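Local structure of 70 kDa protein (Xanthomonas sp., 4B2N) at residues K535-Y541 and M627-Y632; P281-M285 and L633-D637; A114-F119 and Y152-G156; G142-A146 and P170-I174; P76-L81 and N454-W459. The protein acts as a processive rubber oxygenase, a c-type dihaem protein that uses dioxygen to cleave the polyisoprene chains of natural rubber. All blocks are in the same frame, centred on the assembly; numbering follows the deposited sequence.

In the fold
Interaction 4 is the most buried of the five, its leucines and prolines packing close to the first haem; interactions 1 and 2 are partly buried, and interactions 3 and 5 lie farther out, their centres about 29 Å from the chain centre. Interactions 1 and 2 share the continuous run 627-637: a strand pairing in the first passes into a water-bridged turn in the second, and Asn-636 bonds back to Tyr-629 and Asn-630. Interactions 3 and 4 also touch, Tyr-117 of the first resting on Pro-170 and Leu-173 of the second. Aromatic packing dominates interaction 3, while interaction 5, about 49 Å from interaction 1 between centres, relies on an arginine gripping main-chain carbonyls.

Interaction 1. Residues K535-Y541 and M627-Y632; sequences KLWKRPY and MVYNSY
Tyr-629 lays CB over one face of the Trp-537 indole, 3.6 Å from the centroid of the five-membered ring, a CH-pi contact. Trp-537 CG sits between backbone N and carbonyl carbon (chi1 58°), which turns the indole under that CB; the ring planes are only 25° apart, but displaced with little overlap. In this tight centre the backbones form an antiparallel hydrogen-bonded pair: Trp-537 N gives to Tyr-629 O at 3.0 Å and Tyr-629 N to Trp-537 O at 2.9 Å. On the other sheet face Leu-536 runs alongside Asn-630, Leu-536 CG 3.6 Å from Asn-630 OD1, which also accepts from Tyr-632 N in an Asx turn. The Lys-535 end is looser and wetter: its bent chain crosses the hydroxyl end of Tyr-632, and Lys-535 NZ bonds Asn-638 OD1 and, weakly, a water held by Ser-631 O. The other end is a separate, closer join: Tyr-541 OH bonds Met-627 O at 2.5 Å from above the carbonyl plane, beside a water linking that oxygen to Arg-539 N, and Met-627 CE sits over the centre of the Tyr-541 ring. Strand 536-538 lies between 629-630 and 570-571 in a three-stranded antiparallel sheet, with helix 620-626 ending just before Met-627.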
# COMPACT_ATOMS: atom_id res chain seq x y z
N LYS A 535 -18.17 11.48 -9.72
CA LYS A 535 -18.45 10.10 -9.26
C LYS A 535 -17.81 9.07 -10.15
O LYS A 535 -17.43 8.00 -9.70
CB LYS A 535 -19.94 9.81 -9.29
CG LYS A 535 -20.67 10.61 -8.21
CD LYS A 535 -20.48 9.83 -6.94
CE LYS A 535 -21.39 10.35 -5.85
NZ LYS A 535 -20.59 10.11 -4.64
N LEU A 536 -17.79 9.35 -11.43
CA LEU A 536 -17.06 8.48 -12.37
C LEU A 536 -16.12 9.34 -13.17
O LEU A 536 -16.44 10.48 -13.55
CB LEU A 536 -17.97 7.70 -13.26
CG LEU A 536 -18.97 6.76 -12.55
CD1 LEU A 536 -20.09 7.65 -12.05
CD2 LEU A 536 -19.54 5.78 -13.55
N TRP A 537 -14.93 8.88 -13.37
CA TRP A 537 -13.98 9.78 -14.06
C TRP A 537 -12.93 8.97 -14.78
O TRP A 537 -12.56 7.87 -14.34
CB TRP A 537 -13.40 10.75 -13.03
CG TRP A 537 -12.68 10.10 -11.87
CD1 TRP A 537 -13.21 9.73 -10.63
CD2 TRP A 537 -11.25 9.76 -11.78
NE1 TRP A 537 -12.23 9.20 -9.82
CE2 TRP A 537 -11.05 9.18 -10.44
CE3 TRP A 537 -10.15 9.83 -12.67
CZ2 TRP A 537 -9.79 8.74 -10.00
CZ3 TRP A 537 -8.86 9.41 -12.20
CH2 TRP A 537 -8.70 8.85 -10.91
N LYS A 538 -12.49 9.48 -15.92
CA LYS A 538 -11.74 8.69 -16.85
C LYS A 538 -10.48 9.50 -17.15
O LYS A 538 -10.57 10.68 -17.52
CB LYS A 538 -12.62 8.56 -18.10
CG LYS A 538 -11.88 8.17 -19.32
CD LYS A 538 -12.84 7.67 -20.40
CE LYS A 538 -13.44 8.81 -21.23
NZ LYS A 538 -13.10 8.49 -22.65
N ARG A 539 -9.30 8.92 -16.97
CA ARG A 539 -8.10 9.70 -17.28
C ARG A 539 -7.64 9.52 -18.73
O ARG A 539 -8.20 8.73 -19.44
CB ARG A 539 -6.97 9.55 -16.22
CG ARG A 539 -6.93 8.28 -15.43
CD ARG A 539 -5.73 8.19 -14.52
NE ARG A 539 -4.38 8.15 -15.13
CZ ARG A 539 -3.35 7.66 -14.50
NH1 ARG A 539 -3.60 7.06 -13.31
NH2 ARG A 539 -2.13 7.59 -15.08
N PRO A 540 -6.72 10.38 -19.20
CA PRO A 540 -6.35 10.29 -20.60
C PRO A 540 -5.69 8.94 -20.82
O PRO A 540 -4.91 8.50 -19.97
CB PRO A 540 -5.32 11.43 -20.76
CG PRO A 540 -5.69 12.41 -19.70
CD PRO A 540 -6.11 11.55 -18.54
N TYR A 541 -6.00 8.32 -21.96
CA TYR A 541 -5.33 7.07 -22.31
C TYR A 541 -4.23 7.30 -23.35
O TYR A 541 -4.20 8.27 -24.09
CB TYR A 541 -6.33 6.14 -22.96
CG TYR A 541 -7.55 5.82 -22.12
CD1 TYR A 541 -7.55 5.95 -20.71
CD2 TYR A 541 -8.71 5.32 -22.75
CE1 TYR A 541 -8.69 5.68 -19.96
CE2 TYR A 541 -9.82 4.94 -22.00
CZ TYR A 541 -9.82 5.10 -20.64
OH TYR A 541 -11.00 4.74 -19.93
N MET A 627 -10.88 0.68 -16.96
CA MET A 627 -10.17 1.93 -17.32
C MET A 627 -10.90 3.21 -17.01
O MET A 627 -10.52 4.29 -17.50
CB MET A 627 -9.75 1.87 -18.80
CG MET A 627 -8.69 0.80 -18.88
SD MET A 627 -7.85 0.62 -20.42
CE MET A 627 -6.90 2.06 -20.46
N VAL A 628 -11.98 3.11 -16.23
CA VAL A 628 -12.68 4.31 -15.76
C VAL A 628 -12.93 4.12 -14.26
O VAL A 628 -13.30 3.03 -13.81
CB VAL A 628 -14.06 4.54 -16.42
CG1 VAL A 628 -14.71 5.76 -15.84
CG2 VAL A 628 -13.89 4.75 -17.93
N TYR A 629 -12.69 5.15 -13.47
CA TYR A 629 -12.98 4.98 -12.05
C TYR A 629 -14.48 5.12 -11.82
O TYR A 629 -15.07 6.16 -12.15
CB TYR A 629 -12.25 5.97 -11.16
CG TYR A 629 -12.46 5.58 -9.69
CD1 TYR A 629 -11.60 4.66 -9.05
CD2 TYR A 629 -13.53 6.11 -8.95
CE1 TYR A 629 -11.81 4.29 -7.73
CE2 TYR A 629 -13.73 5.74 -7.62
CZ TYR A 629 -12.87 4.85 -7.02
OH TYR A 629 -13.08 4.48 -5.71
N ASN A 630 -15.06 4.13 -11.16
CA ASN A 630 -16.47 4.11 -10.82
C ASN A 630 -16.69 4.12 -9.30
O ASN A 630 -16.54 3.07 -8.63
CB ASN A 630 -17.15 2.90 -11.43
CG ASN A 630 -18.68 2.95 -11.24
OD1 ASN A 630 -19.21 3.78 -10.47
ND2 ASN A 630 -19.38 2.09 -11.96
N SER A 631 -17.09 5.28 -8.78
CA SER A 631 -17.34 5.46 -7.33
C SER A 631 -18.49 4.61 -6.73
O SER A 631 -18.61 4.50 -5.51
CB SER A 631 -17.69 6.94 -7.02
OG SER A 631 -16.52 7.67 -6.97
N TYR A 632 -19.38 4.11 -7.58
CA TYR A 632 -20.51 3.26 -7.19
C TYR A 632 -20.18 1.78 -6.90
O TYR A 632 -20.97 1.11 -6.28
CB TYR A 632 -21.65 3.38 -8.21
CG TYR A 632 -22.18 4.76 -8.23
CD1 TYR A 632 -22.72 5.30 -7.07
CD2 TYR A 632 -22.09 5.58 -9.37
CE1 TYR A 632 -23.23 6.57 -7.05
CE2 TYR A 632 -22.60 6.88 -9.35
CZ TYR A 632 -23.17 7.36 -8.18
OH TYR A 632 -23.66 8.64 -8.07
O HOH W 1 -19.97 6.86 -4.49
O HOH W 2 -9.61 6.49 -15.89

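Interaction 2. Residues P281-M285 and L633-D637; sequences PHAGM and LYGND
Both rings of this contact swing out opposite the main-chain nitrogen, chi1 -178° in Tyr-634 and -167° in His-282, and the tyrosine thereby reaches across to the backbone of the facing loop. Its OH donates to His-282 O at 2.7 Å, in the carbonyl plane and on a lone pair. That oxygen and Gly-284 N both lie at the edge of the phenol ring, near its plane. The imidazole passes the tyrosine obliquely, CB of His-282 being 3.8 Å from CE1 of Tyr-634. Its rotation is fixed by its own loop: Gly-284 N gives to His-282 ND1 at 2.8 Å, almost in the ring plane, so ND1 serves as an acceptor. Past the rings the backbones come together at two glycines, CA of Gly-284 standing 4.4 Å from CA of Gly-635, a close approach made by two residues without side chains. Gly-635 takes the positive-phi corner of a type II turn closed by Asn-636 N to Leu-633 O. Water fills out the contact: one molecule accepts from Met-285 N at 2.7 Å and lies within bonding reach of Tyr-634 O and Asn-636 OD1. The 281-285 loop lies between helix 253-261 and strand 299-300 and runs into Thr-286 of the first haem site, while 633-637 links strand 629-630 to helix 649-660.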
# COMPACT_ATOMS: atom_id res chain seq x y z
N PRO A 281 -16.61 -9.30 6.24
CA PRO A 281 -17.01 -8.61 5.01
C PRO A 281 -15.74 -8.23 4.17
O PRO A 281 -14.67 -8.00 4.74
CB PRO A 281 -17.79 -7.38 5.57
CG PRO A 281 -16.97 -7.06 6.79
CD PRO A 281 -16.66 -8.42 7.42
N HIS A 282 -15.86 -8.25 2.84
CA HIS A 282 -14.78 -7.81 1.95
C HIS A 282 -14.37 -6.38 2.30
O HIS A 282 -15.24 -5.49 2.51
CB HIS A 282 -15.27 -7.93 0.51
CG HIS A 282 -14.18 -7.79 -0.55
ND1 HIS A 282 -13.50 -6.63 -0.76
CD2 HIS A 282 -13.71 -8.70 -1.52
CE1 HIS A 282 -12.61 -6.80 -1.78
NE2 HIS A 282 -12.75 -8.06 -2.26
N ALA A 283 -13.06 -6.13 2.40
CA ALA A 283 -12.59 -4.80 2.78
C ALA A 283 -12.64 -3.71 1.64
O ALA A 283 -12.39 -2.54 1.89
CB ALA A 283 -11.21 -4.90 3.42
N GLY A 284 -13.04 -4.10 0.43
CA GLY A 284 -13.01 -3.22 -0.72
C GLY A 284 -11.62 -3.20 -1.37
O GLY A 284 -10.70 -3.91 -0.95
N MET A 285 -11.44 -2.29 -2.30
CA MET A 285 -10.17 -2.09 -2.93
C MET A 285 -9.44 -1.04 -2.09
O MET A 285 -10.01 -0.05 -1.69
CB MET A 285 -10.37 -1.57 -4.34
CG MET A 285 -11.23 -2.50 -5.20
SD MET A 285 -10.35 -4.06 -5.47
CE MET A 285 -11.42 -5.19 -4.66
N LEU A 633 -19.01 1.30 -7.27
CA LEU A 633 -18.68 -0.07 -6.92
C LEU A 633 -18.42 -0.17 -5.42
O LEU A 633 -18.13 0.85 -4.75
CB LEU A 633 -17.50 -0.64 -7.76
CG LEU A 633 -17.68 -0.48 -9.29
CD1 LEU A 633 -16.39 -1.04 -9.90
CD2 LEU A 633 -18.90 -1.17 -9.87
N TYR A 634 -18.56 -1.38 -4.90
CA TYR A 634 -18.36 -1.66 -3.50
C TYR A 634 -16.99 -1.12 -3.05
O TYR A 634 -15.98 -1.48 -3.63
CB TYR A 634 -18.40 -3.19 -3.31
CG TYR A 634 -18.25 -3.70 -1.87
CD1 TYR A 634 -16.98 -3.95 -1.32
CD2 TYR A 634 -19.37 -3.97 -1.08
CE1 TYR A 634 -16.84 -4.46 -0.04
CE2 TYR A 634 -19.21 -4.45 0.22
CZ TYR A 634 -17.96 -4.67 0.73
OH TYR A 634 -17.84 -5.16 1.99
N GLY A 635 -16.98 -0.28 -2.01
CA GLY A 635 -15.78 0.15 -1.40
C GLY A 635 -15.22 1.37 -2.08
O GLY A 635 -14.21 1.89 -1.62
N ASN A 636 -15.85 1.82 -3.19
CA ASN A 636 -15.26 2.82 -4.08
C ASN A 636 -15.83 4.23 -3.82
O ASN A 636 -15.49 5.13 -4.57
CB ASN A 636 -15.48 2.49 -5.59
CG ASN A 636 -14.33 1.65 -6.20
OD1 ASN A 636 -13.47 1.09 -5.48
ND2 ASN A 636 -14.28 1.61 -7.51
N ASP A 637 -16.65 4.42 -2.79
CA ASP A 637 -17.33 5.72 -2.62
C ASP A 637 -16.29 6.85 -2.54
O ASP A 637 -15.17 6.64 -2.03
CB ASP A 637 -18.23 5.73 -1.35
CG ASP A 637 -19.00 7.01 -1.19
OD1 ASP A 637 -19.89 7.17 -2.00
OD2 ASP A 637 -18.72 7.85 -0.30
O HOH W 3 -18.49 -8.59 2.06
O HOH W 4 -13.37 -0.75 -3.35
O HOH W 5 -12.20 0.10 -0.13

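Interaction 3. Residues A114-F119 and Y152-G156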
# COMPACT_ATOMS: atom_id res chain seq x y z
N ALA A 114 8.55 -18.30 -17.51
CA ALA A 114 9.05 -17.26 -18.39
C ALA A 114 8.59 -17.41 -19.88
O ALA A 114 8.19 -16.40 -20.54
CB ALA A 114 10.56 -17.21 -18.25
N THR A 115 8.54 -18.63 -20.38
CA THR A 115 8.06 -18.79 -21.77
C THR A 115 6.58 -18.46 -21.95
O THR A 115 6.16 -17.88 -22.99
CB THR A 115 8.43 -20.19 -22.34
OG1 THR A 115 9.84 -20.16 -22.56
CG2 THR A 115 7.71 -20.47 -23.70
N SER A 116 5.79 -18.73 -20.93
CA SER A 116 4.41 -18.35 -21.00
C SER A 116 4.25 -16.83 -21.02
O SER A 116 3.35 -16.30 -21.73
CB SER A 116 3.68 -18.83 -19.77
OG SER A 116 3.59 -20.26 -19.73
N TYR A 117 5.07 -16.14 -20.21
CA TYR A 117 5.04 -14.70 -20.22
C TYR A 117 5.50 -14.15 -21.61
O TYR A 117 4.87 -13.29 -22.18
CB TYR A 117 5.91 -14.08 -19.09
CG TYR A 117 6.14 -12.63 -19.37
CD1 TYR A 117 5.20 -11.66 -18.94
CD2 TYR A 117 7.26 -12.20 -20.06
CE1 TYR A 117 5.39 -10.32 -19.22
CE2 TYR A 117 7.48 -10.85 -20.34
CZ TYR A 117 6.52 -9.92 -19.89
OH TYR A 117 6.69 -8.60 -20.10
N HIS A 118 6.52 -14.75 -22.16
CA HIS A 118 7.02 -14.39 -23.46
C HIS A 118 5.94 -14.45 -24.52
O HIS A 118 5.99 -13.68 -25.50
CB HIS A 118 8.16 -15.34 -23.84
CG HIS A 118 9.01 -14.83 -24.97
ND1 HIS A 118 9.66 -13.62 -24.93
CD2 HIS A 118 9.29 -15.40 -26.21
CE1 HIS A 118 10.35 -13.45 -26.08
NE2 HIS A 118 10.14 -14.55 -26.86
N PHE A 119 5.00 -15.38 -24.34
CA PHE A 119 3.90 -15.60 -25.33
C PHE A 119 2.56 -15.06 -24.85
O PHE A 119 1.53 -15.39 -25.40
CB PHE A 119 3.81 -17.09 -25.79
CG PHE A 119 4.95 -17.47 -26.72
CD1 PHE A 119 4.88 -17.20 -28.09
CD2 PHE A 119 6.12 -18.03 -26.24
CE1 PHE A 119 5.94 -17.52 -28.97
CE2 PHE A 119 7.19 -18.36 -27.11
CZ PHE A 119 7.12 -18.10 -28.48
N TYR A 152 14.39 -11.34 -17.96
CA TYR A 152 13.74 -12.66 -17.95
C TYR A 152 14.31 -13.43 -19.15
O TYR A 152 14.79 -12.79 -20.08
CB TYR A 152 12.22 -12.53 -18.07
CG TYR A 152 11.68 -12.24 -19.45
CD1 TYR A 152 11.33 -13.34 -20.33
CD2 TYR A 152 11.48 -10.91 -19.88
CE1 TYR A 152 10.77 -13.08 -21.60
CE2 TYR A 152 10.91 -10.68 -21.12
CZ TYR A 152 10.56 -11.76 -21.95
OH TYR A 152 10.00 -11.57 -23.16
N PRO A 153 14.32 -14.79 -19.09
CA PRO A 153 14.98 -15.49 -20.21
C PRO A 153 14.02 -15.71 -21.38
O PRO A 153 12.86 -16.13 -21.19
CB PRO A 153 15.34 -16.86 -19.58
CG PRO A 153 14.21 -17.09 -18.59
CD PRO A 153 13.99 -15.72 -17.98
N LEU A 154 14.50 -15.39 -22.58
CA LEU A 154 13.82 -15.75 -23.83
C LEU A 154 13.86 -17.27 -23.94
O LEU A 154 14.75 -17.89 -23.34
CB LEU A 154 14.54 -15.09 -25.00
CG LEU A 154 14.75 -13.56 -24.94
CD1 LEU A 154 15.07 -13.09 -26.35
CD2 LEU A 154 13.57 -12.76 -24.38
N PRO A 155 12.93 -17.85 -24.75
CA PRO A 155 12.90 -19.28 -24.96
C PRO A 155 14.29 -19.78 -25.32
O PRO A 155 14.98 -19.17 -26.14
CB PRO A 155 11.93 -19.42 -26.15
CG PRO A 155 10.91 -18.36 -25.86
CD PRO A 155 11.79 -17.19 -25.42
N GLY A 156 14.71 -20.85 -24.65
CA GLY A 156 16.00 -21.43 -24.97
C GLY A 156 17.12 -20.94 -24.10
O GLY A 156 18.17 -21.64 -23.96
O HOH W 6 12.20 -19.15 -21.20
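Tyr-117 and Tyr-152 meet T-shaped: the edge of Tyr-117 points at the face of Tyr-152, the ring planes at 84° and the centroids 5.0 Å apart. The leading atom, CE2 of Tyr-117, comes 3.5 Å from CE2 of Tyr-152, offset toward the rim. His-118, one residue on along the helix, meets the same tyrosine edge beside edge instead. Its ND1 and Tyr-152 OH share a 2.7 Å hydrogen bond in which either could be the donor, each atom lying near the plane of the other's ring. Chi1 of 78° swings the Tyr-152 ring toward the helix, where, with chi2 of 90°, a face meets Tyr-117 and the hydroxyl meets His-118. Pro-155 lies across a face of the imidazole in a CH-pi contact, though its exact depth in the model is doubtful, and CD2 of Leu-154 approaches CE1 of His-118 at 3.7 Å. Toward the start of the helix, CB of Ala-114 packs on CG of Pro-153 at 3.7 Å, and a water joins Thr-115 OG1 to Pro-153 O. Both tyrosines also touch Ile-187 of strand 186-189. This is an aromatic cluster seaming the short helix 114-118 to a proline-rich loop, a structural join remote from both haems.

Interaction 4. Residues G142-A146 and P170-I174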
# COMPACT_ATOMS: atom_id res chain seq x y z
N GLY A 142 -0.99 -1.71 -16.57
CA GLY A 142 -0.80 -0.49 -15.81
C GLY A 142 0.52 -0.46 -15.06
O GLY A 142 0.59 0.04 -13.93
N LEU A 143 1.57 -0.87 -15.74
CA LEU A 143 2.96 -0.89 -15.21
C LEU A 143 3.82 0.11 -16.03
O LEU A 143 3.24 0.96 -16.78
CB LEU A 143 3.53 -2.33 -15.30
CG LEU A 143 2.64 -3.34 -14.57
CD1 LEU A 143 3.20 -4.74 -14.73
CD2 LEU A 143 2.50 -2.96 -13.07
N TYR A 144 5.14 0.09 -15.88
CA TYR A 144 6.02 1.14 -16.48
C TYR A 144 7.32 0.47 -16.92
O TYR A 144 7.71 -0.54 -16.34
CB TYR A 144 6.35 2.21 -15.45
CG TYR A 144 5.09 2.74 -14.82
CD1 TYR A 144 4.50 2.05 -13.76
CD2 TYR A 144 4.42 3.86 -15.37
CE1 TYR A 144 3.31 2.48 -13.18
CE2 TYR A 144 3.24 4.34 -14.80
CZ TYR A 144 2.65 3.59 -13.75
OH TYR A 144 1.48 3.99 -13.18
N PRO A 145 8.03 1.07 -17.89
CA PRO A 145 9.43 0.71 -18.15
C PRO A 145 10.22 0.92 -16.89
O PRO A 145 10.10 1.93 -16.17
CB PRO A 145 9.88 1.63 -19.32
CG PRO A 145 8.77 2.61 -19.54
CD PRO A 145 7.53 2.18 -18.75
N ALA A 146 10.93 -0.13 -16.54
CA ALA A 146 11.67 -0.11 -15.28
C ALA A 146 12.90 0.77 -15.39
O ALA A 146 13.48 0.85 -16.43
CB ALA A 146 12.10 -1.57 -14.93
N PRO A 170 8.62 -5.07 -17.39
CA PRO A 170 8.29 -3.76 -16.81
C PRO A 170 8.45 -3.71 -15.32
O PRO A 170 8.42 -4.78 -14.64
CB PRO A 170 6.77 -3.62 -17.06
CG PRO A 170 6.47 -4.51 -18.18
CD PRO A 170 7.44 -5.69 -18.02
N LEU A 171 8.55 -2.51 -14.74
CA LEU A 171 8.56 -2.33 -13.32
C LEU A 171 7.30 -2.94 -12.80
O LEU A 171 6.23 -2.66 -13.34
CB LEU A 171 8.49 -0.84 -13.02
CG LEU A 171 8.47 -0.44 -11.56
CD1 LEU A 171 9.70 -0.91 -10.76
CD2 LEU A 171 8.23 1.09 -11.55
N GLY A 172 7.37 -3.75 -11.78
CA GLY A 172 6.07 -4.35 -11.35
C GLY A 172 5.93 -5.82 -11.61
O GLY A 172 5.11 -6.50 -10.99
N LEU A 173 6.71 -6.31 -12.56
CA LEU A 173 6.81 -7.77 -12.73
C LEU A 173 8.26 -8.08 -12.41
O LEU A 173 9.15 -7.20 -12.54
CB LEU A 173 6.55 -8.28 -14.17
CG LEU A 173 5.10 -8.06 -14.68
CD1 LEU A 173 4.90 -8.44 -16.15
CD2 LEU A 173 4.03 -8.71 -13.79
N ILE A 174 8.49 -9.36 -12.07
CA ILE A 174 9.83 -9.77 -11.74
C ILE A 174 10.03 -11.23 -12.07
O ILE A 174 9.12 -12.05 -11.90
CB ILE A 174 10.17 -9.44 -10.22
CG1 ILE A 174 11.68 -9.52 -9.97
CG2 ILE A 174 9.36 -10.37 -9.26
CD1 ILE A 174 12.15 -9.14 -8.55
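Residues 170-173 form a type II turn, closed by Leu-173 N to Pro-170 O at 3.1 Å, that docks on the extended run 143-146 through a single main-chain bond: Leu-171 N gives to Tyr-144 O at 2.7 Å, arriving nearly along the C=O axis. Leu-143 lies against the turn. Its CB meets Leu-171 O at 3.4 Å and CB of Pro-170 at 3.9 Å, and with chi1 -56° and an extended chi2 its branches reach on past the carbonyl. There CD1 of Leu-143 packs on CG of Leu-173 at 3.8 Å, the two leucines crossing at about a right angle. Gly-172, with positive phi, brings its bare CA to 4.2 Å from CD2 of Leu-143. CB of Leu-171 faces CB of Ala-146 at 4.1 Å, and chi1 of 179° carries CG on so that CD2 comes near the Tyr-144 ring, 4.4 Å from CD1. The phenol OH of Tyr-144 is bonded to Asn-213. Val-137 of helix 133-141 and Tyr-117 of helix 114-118 pack on Pro-170 and Leu-173, and a Schellman motif at Gly-142 ends helix 133-141. Gly-172 pairs through its backbone with Ser-190, next to the Cys-191 to His-195 haem-attachment sequence, the CXXCH motif of c-type cytochromes, consistent with a place in the second shell around the covalent attachment of the first haem.

Interaction 5. Residues P76-L81 and N454-W459; sequences PFVNRL and NLSPSW
Arg-80 NH1 gives to Asn-454 O at 2.6 Å, the oxygen standing 26° out of the guanidinium plane, and the same nitrogen makes a weak 3.4 Å bond to Ser-456 O. The chain runs extended from CG to NE, laying CD beside Asn-454 O, and chi4 of 88° then turns the guanidinium so that NH1 points to that oxygen. One face of that group receives the edge of Trp-459, CE3 of Trp-459 standing 3.6 Å from CZ of Arg-80 with the planes 56° apart, so the indole offers its rim and not a stacking face. Leu-455 O takes Val-78 N at 2.8 Å in a fairly straight bond, and the edge of the Phe-77 ring rests beside the same oxygen. CD2 of Leu-455 packs against Arg-80, 3.8 Å from its CB, and nears CG of Leu-81. At the outer end CG of Pro-457 sits on Pro-76 O at 3.2 Å. Ser-456 OG accepts from Ser-458 N in an ST turn that helps shape this loop. Across this contact the arginine meets main-chain carbonyls, whose dipoles probably offset part of its charge; the join between these two sequence-distant loops therefore depends more on backbone position than on a side-chain ion pair.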
# COMPACT_ATOMS: atom_id res chain seq x y z
N PRO A 76 5.62 -7.12 29.89
CA PRO A 76 6.55 -8.20 30.26
C PRO A 76 7.25 -8.86 29.03
O PRO A 76 7.80 -9.96 29.17
CB PRO A 76 5.60 -9.20 30.96
CG PRO A 76 4.31 -9.07 30.15
CD PRO A 76 4.23 -7.62 29.70
N PHE A 77 7.29 -8.20 27.87
CA PHE A 77 7.87 -8.85 26.69
C PHE A 77 9.36 -8.87 26.79
O PHE A 77 9.95 -8.11 27.56
CB PHE A 77 7.41 -8.20 25.40
CG PHE A 77 5.93 -8.29 25.21
CD1 PHE A 77 5.34 -9.49 24.85
CD2 PHE A 77 5.12 -7.15 25.42
CE1 PHE A 77 3.95 -9.60 24.70
CE2 PHE A 77 3.75 -7.23 25.25
CZ PHE A 77 3.17 -8.46 24.86
N VAL A 78 9.98 -9.75 26.03
CA VAL A 78 11.43 -9.86 26.09
C VAL A 78 11.99 -9.59 24.69
O VAL A 78 11.25 -9.65 23.70
CB VAL A 78 11.92 -11.26 26.55
CG1 VAL A 78 11.55 -11.52 28.00
CG2 VAL A 78 11.43 -12.33 25.60
N ASN A 79 13.26 -9.21 24.64
CA ASN A 79 13.91 -8.86 23.42
C ASN A 79 14.37 -10.16 22.79
O ASN A 79 15.20 -10.85 23.40
CB ASN A 79 15.08 -7.97 23.70
CG ASN A 79 15.92 -7.71 22.48
OD1 ASN A 79 15.49 -7.92 21.36
ND2 ASN A 79 17.11 -7.22 22.70
N ARG A 80 13.89 -10.46 21.59
CA ARG A 80 14.52 -11.54 20.80
C ARG A 80 14.84 -11.15 19.34
O ARG A 80 15.14 -12.05 18.51
CB ARG A 80 13.65 -12.83 20.72
CG ARG A 80 13.53 -13.66 22.00
CD ARG A 80 12.86 -15.02 21.73
NE ARG A 80 13.03 -15.89 22.92
CZ ARG A 80 12.17 -15.89 23.92
NH1 ARG A 80 11.09 -15.10 23.90
NH2 ARG A 80 12.34 -16.64 24.95
N LEU A 81 14.76 -9.88 18.99
CA LEU A 81 15.08 -9.41 17.60
C LEU A 81 16.53 -8.95 17.50
O LEU A 81 17.02 -8.29 18.45
CB LEU A 81 14.17 -8.23 17.22
CG LEU A 81 12.68 -8.52 17.23
CD1 LEU A 81 11.91 -7.31 16.69
CD2 LEU A 81 12.45 -9.79 16.40
N ASN A 454 6.87 -14.42 19.53
CA ASN A 454 8.16 -14.91 20.03
C ASN A 454 8.76 -13.98 21.10
O ASN A 454 9.69 -14.39 21.80
CB ASN A 454 9.14 -15.16 18.90
CG ASN A 454 9.50 -13.88 18.15
OD1 ASN A 454 10.69 -13.62 17.91
ND2 ASN A 454 8.49 -13.08 17.79
N LEU A 455 8.22 -12.77 21.25
CA LEU A 455 8.66 -11.86 22.27
C LEU A 455 7.91 -12.02 23.61
O LEU A 455 8.13 -11.25 24.57
CB LEU A 455 8.53 -10.40 21.79
CG LEU A 455 9.13 -10.16 20.42
CD1 LEU A 455 8.91 -8.70 20.10
CD2 LEU A 455 10.63 -10.52 20.42
N SER A 456 6.97 -12.96 23.65
CA SER A 456 6.28 -13.26 24.90
C SER A 456 7.23 -13.90 25.89
O SER A 456 8.10 -14.66 25.47
CB SER A 456 5.21 -14.32 24.62
OG SER A 456 4.59 -14.70 25.84
N PRO A 457 7.08 -13.60 27.19
CA PRO A 457 8.00 -14.31 28.09
C PRO A 457 7.68 -15.82 28.16
O PRO A 457 8.55 -16.61 28.56
CB PRO A 457 7.81 -13.63 29.44
CG PRO A 457 6.51 -12.88 29.32
CD PRO A 457 6.31 -12.54 27.85
N SER A 458 6.48 -16.20 27.73
CA SER A 458 5.97 -17.58 27.85
C SER A 458 6.39 -18.37 26.66
O SER A 458 6.15 -19.55 26.62
CB SER A 458 4.43 -17.62 27.85
OG SER A 458 3.81 -16.56 28.55
N TRP A 459 6.98 -17.73 25.65
CA TRP A 459 7.27 -18.42 24.41
C TRP A 459 8.53 -19.17 24.60
O TRP A 459 9.58 -18.59 24.86
CB TRP A 459 7.40 -17.41 23.24
CG TRP A 459 7.68 -17.91 21.81
CD1 TRP A 459 6.73 -18.19 20.80
CD2 TRP A 459 8.98 -18.08 21.14
NE1 TRP A 459 7.33 -18.58 19.63
CE2 TRP A 459 8.68 -18.49 19.75
CE3 TRP A 459 10.33 -17.91 21.53
CZ2 TRP A 459 9.68 -18.69 18.84
CZ3 TRP A 459 11.32 -18.15 20.60
CH2 TRP A 459 11.02 -18.53 19.27